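Beta-galacturonidase (Eisenbergiella tayi, PDB 6NCX) probably hydrolyses terminal beta-linked uronic acid residues from glycosides, as a glycoside hydrolase family 2 enzyme that binds galacturonate. Local coordinates at residues Lys9-Ala14 and Ala243-Ile248. Sequence-based numbering, arbitrary orientation.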
ATOM      1  N   LYS C   9     -28.571 -22.368 -35.256  1.00 27.71           N
ATOM      2  CA  LYS C   9     -29.362 -21.544 -36.155  1.00 29.85           C
ATOM      3  C   LYS C   9     -30.780 -22.065 -36.328  1.00 30.44           C
ATOM      4  O   LYS C   9     -31.705 -21.270 -36.508  1.00 33.16           O
ATOM      5  CB  LYS C   9     -28.702 -21.456 -37.542  1.00 35.35           C
ATOM      6  CG  LYS C   9     -27.226 -21.081 -37.551  1.00 42.54           C
ATOM      7  CD  LYS C   9     -26.715 -21.023 -38.994  1.00 49.93           C
ATOM      8  CE  LYS C   9     -25.294 -21.528 -39.120  1.00 51.06           C
ATOM      9  NZ  LYS C   9     -24.362 -20.431 -39.506  1.00 60.26           N
ATOM     10  N   ILE C  10     -30.980 -23.375 -36.261  1.00 25.31           N
ATOM     11  CA  ILE C  10     -32.317 -23.935 -36.404  1.00 28.12           C
ATOM     12  C   ILE C  10     -33.058 -23.938 -35.076  1.00 28.86           C
ATOM     13  O   ILE C  10     -34.201 -23.486 -34.989  1.00 31.24           O
ATOM     14  CB  ILE C  10     -32.231 -25.351 -37.020  1.00 24.62           C
ATOM     15  CG1 ILE C  10     -31.792 -25.236 -38.488  1.00 27.05           C
ATOM     16  CG2 ILE C  10     -33.565 -26.059 -36.909  1.00 24.62           C
ATOM     17  CD1 ILE C  10     -31.407 -26.543 -39.139  1.00 30.46           C
ATOM     18  N   ARG C  11     -32.422 -24.445 -34.020  1.00 27.57           N
ATOM     19  CA  ARG C  11     -33.081 -24.521 -32.723  1.00 31.16           C
ATOM     20  C   ARG C  11     -33.346 -23.119 -32.168  1.00 32.39           C
ATOM     21  O   ARG C  11     -32.475 -22.243 -32.216  1.00 27.92           O
ATOM     22  CB  ARG C  11     -32.236 -25.330 -31.749  1.00 21.72           C
ATOM     23  CG  ARG C  11     -32.942 -25.655 -30.471  1.00 24.90           C
ATOM     24  CD  ARG C  11     -31.993 -26.320 -29.497  1.00 27.80           C
ATOM     25  NE  ARG C  11     -31.424 -27.545 -30.048  1.00 26.68           N
ATOM     26  CZ  ARG C  11     -30.618 -28.354 -29.373  1.00 23.16           C
ATOM     27  NH1 ARG C  11     -30.292 -28.052 -28.127  1.00 21.93           N
ATOM     28  NH2 ARG C  11     -30.140 -29.460 -29.942  1.00 20.24           N
ATOM     29  N   LYS C  12     -34.566 -22.916 -31.666  1.00 31.59           N
ATOM     30  CA  LYS C  12     -34.963 -21.672 -31.016  1.00 31.37           C
ATOM     31  C   LYS C  12     -34.389 -21.632 -29.605  1.00 29.62           C
ATOM     32  O   LYS C  12     -34.736 -22.469 -28.761  1.00 29.46           O
ATOM     33  CB  LYS C  12     -36.487 -21.562 -30.974  1.00 26.81           C
ATOM     34  CG  LYS C  12     -37.143 -21.675 -32.337  1.00 41.12           C
ATOM     35  CD  LYS C  12     -38.610 -22.099 -32.245  1.00 43.74           C
ATOM     36  CE  LYS C  12     -39.393 -21.225 -31.282  1.00 47.88           C
ATOM     37  NZ  LYS C  12     -40.859 -21.441 -31.451  1.00 55.33           N
ATOM     38  N   THR C  13     -33.496 -20.677 -29.352  1.00 27.11           N
ATOM     39  CA  THR C  13     -32.834 -20.559 -28.059  1.00 27.86           C
ATOM     40  C   THR C  13     -32.773 -19.093 -27.660  1.00 29.96           C
ATOM     41  O   THR C  13     -32.768 -18.200 -28.513  1.00 29.92           O
ATOM     42  CB  THR C  13     -31.410 -21.148 -28.066  1.00 25.54           C
ATOM     43  OG1 THR C  13     -30.522 -20.257 -28.744  1.00 23.67           O
ATOM     44  CG2 THR C  13     -31.365 -22.521 -28.751  1.00 24.38           C
ATOM     45  N   ALA C  14     -32.740 -18.852 -26.350  1.00 24.87           N
ATOM     46  CA  ALA C  14     -32.682 -17.497 -25.823  1.00 22.28           C
ATOM     47  C   ALA C  14     -31.884 -17.522 -24.531  1.00 25.36           C
ATOM     48  O   ALA C  14     -32.106 -18.394 -23.687  1.00 25.89           O
ATOM     49  CB  ALA C  14     -34.085 -16.935 -25.573  1.00 22.01           C
ATOM     50  N   ALA C 243     -35.749 -29.677 -41.897  1.00 33.71           N
ATOM     51  CA  ALA C 243     -34.593 -29.395 -41.051  1.00 31.81           C
ATOM     52  C   ALA C 243     -35.066 -29.100 -39.629  1.00 30.10           C
ATOM     53  O   ALA C 243     -35.345 -27.943 -39.295  1.00 32.75           O
ATOM     54  CB  ALA C 243     -33.786 -28.219 -41.615  1.00 20.85           C
ATOM     55  N   ALA C 244     -35.166 -30.132 -38.785  1.00 24.70           N
ATOM     56  CA  ALA C 244     -35.885 -30.013 -37.516  1.00 29.80           C
ATOM     57  C   ALA C 244     -35.040 -29.439 -36.389  1.00 26.02           C
ATOM     58  O   ALA C 244     -35.579 -28.768 -35.507  1.00 21.53           O
ATOM     59  CB  ALA C 244     -36.422 -31.373 -37.066  1.00 24.46           C
ATOM     60  N   ASP C 245     -33.740 -29.706 -36.390  1.00 27.79           N
ATOM     61  CA  ASP C 245     -32.873 -29.321 -35.291  1.00 28.37           C
ATOM     62  C   ASP C 245     -31.456 -29.156 -35.828  1.00 26.22           C
ATOM     63  O   ASP C 245     -31.152 -29.533 -36.962  1.00 26.07           O
ATOM     64  CB  ASP C 245     -32.943 -30.359 -34.166  1.00 24.12           C
ATOM     65  CG  ASP C 245     -32.210 -29.913 -32.929  1.00 24.24           C
ATOM     66  OD1 ASP C 245     -32.525 -28.807 -32.432  1.00 22.91           O
ATOM     67  OD2 ASP C 245     -31.310 -30.663 -32.478  1.00 23.55           O
ATOM     68  N   ASP C 246     -30.584 -28.572 -35.010  1.00 24.65           N
ATOM     69  CA  ASP C 246     -29.180 -28.497 -35.367  1.00 21.51           C
ATOM     70  C   ASP C 246     -28.335 -28.435 -34.109  1.00 26.80           C
ATOM     71  O   ASP C 246     -28.829 -28.196 -33.003  1.00 25.94           O
ATOM     72  CB  ASP C 246     -28.874 -27.293 -36.263  1.00 23.03           C
ATOM     73  CG  ASP C 246     -28.986 -25.957 -35.531  1.00 27.73           C
ATOM     74  OD1 ASP C 246     -29.707 -25.867 -34.510  1.00 27.27           O
ATOM     75  OD2 ASP C 246     -28.366 -24.978 -36.006  1.00 27.41           O
ATOM     76  N   ILE C 247     -27.045 -28.677 -34.300  1.00 26.90           N
ATOM     77  CA  ILE C 247     -26.038 -28.466 -33.274  1.00 25.60           C
ATOM     78  C   ILE C 247     -24.793 -28.012 -34.013  1.00 27.38           C
ATOM     79  O   ILE C 247     -24.431 -28.588 -35.045  1.00 24.05           O
ATOM     80  CB  ILE C 247     -25.806 -29.732 -32.412  1.00 27.33           C
ATOM     81  CG1 ILE C 247     -24.897 -29.443 -31.218  1.00 29.66           C
ATOM     82  CG2 ILE C 247     -25.171 -30.835 -33.206  1.00 24.01           C
ATOM     83  CD1 ILE C 247     -25.353 -28.302 -30.362  1.00 30.95           C
ATOM     84  N   ILE C 248     -24.192 -26.922 -33.540  1.00 28.66           N
ATOM     85  CA  ILE C 248     -22.983 -26.359 -34.129  1.00 24.39           C
ATOM     86  C   ILE C 248     -21.907 -26.292 -33.049  1.00 21.79           C
ATOM     87  O   ILE C 248     -22.157 -25.801 -31.942  1.00 19.96           O
ATOM     88  CB  ILE C 248     -23.240 -24.963 -34.731  1.00 26.75           C
ATOM     89  CG1 ILE C 248     -24.511 -24.954 -35.577  1.00 27.77           C
ATOM     90  CG2 ILE C 248     -22.057 -24.504 -35.570  1.00 25.00           C
ATOM     91  CD1 ILE C 248     -24.904 -23.552 -36.074  1.00 24.69           C
TER
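Arg11 and Asp245 bring the two backbones nearest, their CA atoms 5.4 Å apart, yet no backbone hydrogen bond joins the segments: the loop at 9-11 leads into strand 12-15, whereas 244-248 belongs to a strand of another sheet. Asp246 spans the gap with its carboxylate. OD2 accepts from Lys9 N at 2.7 Å through its syn lone pair and from Ile10 N, which comes from above the carboxylate plane; OD1 takes Arg11 N at 3.1 Å, also from above, and a further bond from His8. Aspartate suits the place because its short side chain, folded back over its own backbone (chi1 70°), turns two acceptor oxygens to three consecutive amides, Lys9 to Arg11. An asparagine here would probably leave at least one of these amides, or two if its NH2 replaced OD2, facing another donor, and this loop less firmly fixed.

Arg11 runs extended to CD, then bends at chi3 (-59°), swinging its guanidinium beside Asp245 in a side-on, two-nitrogen salt bridge: NE meets OD1 at 2.9 Å and NH2 meets OD2 at 3.0 Å, the two flat groups only 16° from coplanar. NH1 also pairs with Glu145, NH2 donates to Leu152 O, and Leu152 N donates to Asp245 OD2. Ile10 lies against the Asp246 carboxylate with CB and extends CD1 to 3.8 Å from Ala243 CB, a lone methyl that admits the longer chain. Lys9 lays its aliphatic chain across Ile248 CD1. A classic beta bulge sets Ala244 and Asp245 opposite the single Leu237, on an edge strand of the family 2 immunoglobulin-like sandwich; the contact thus joins that domain to the N-terminal beta domain.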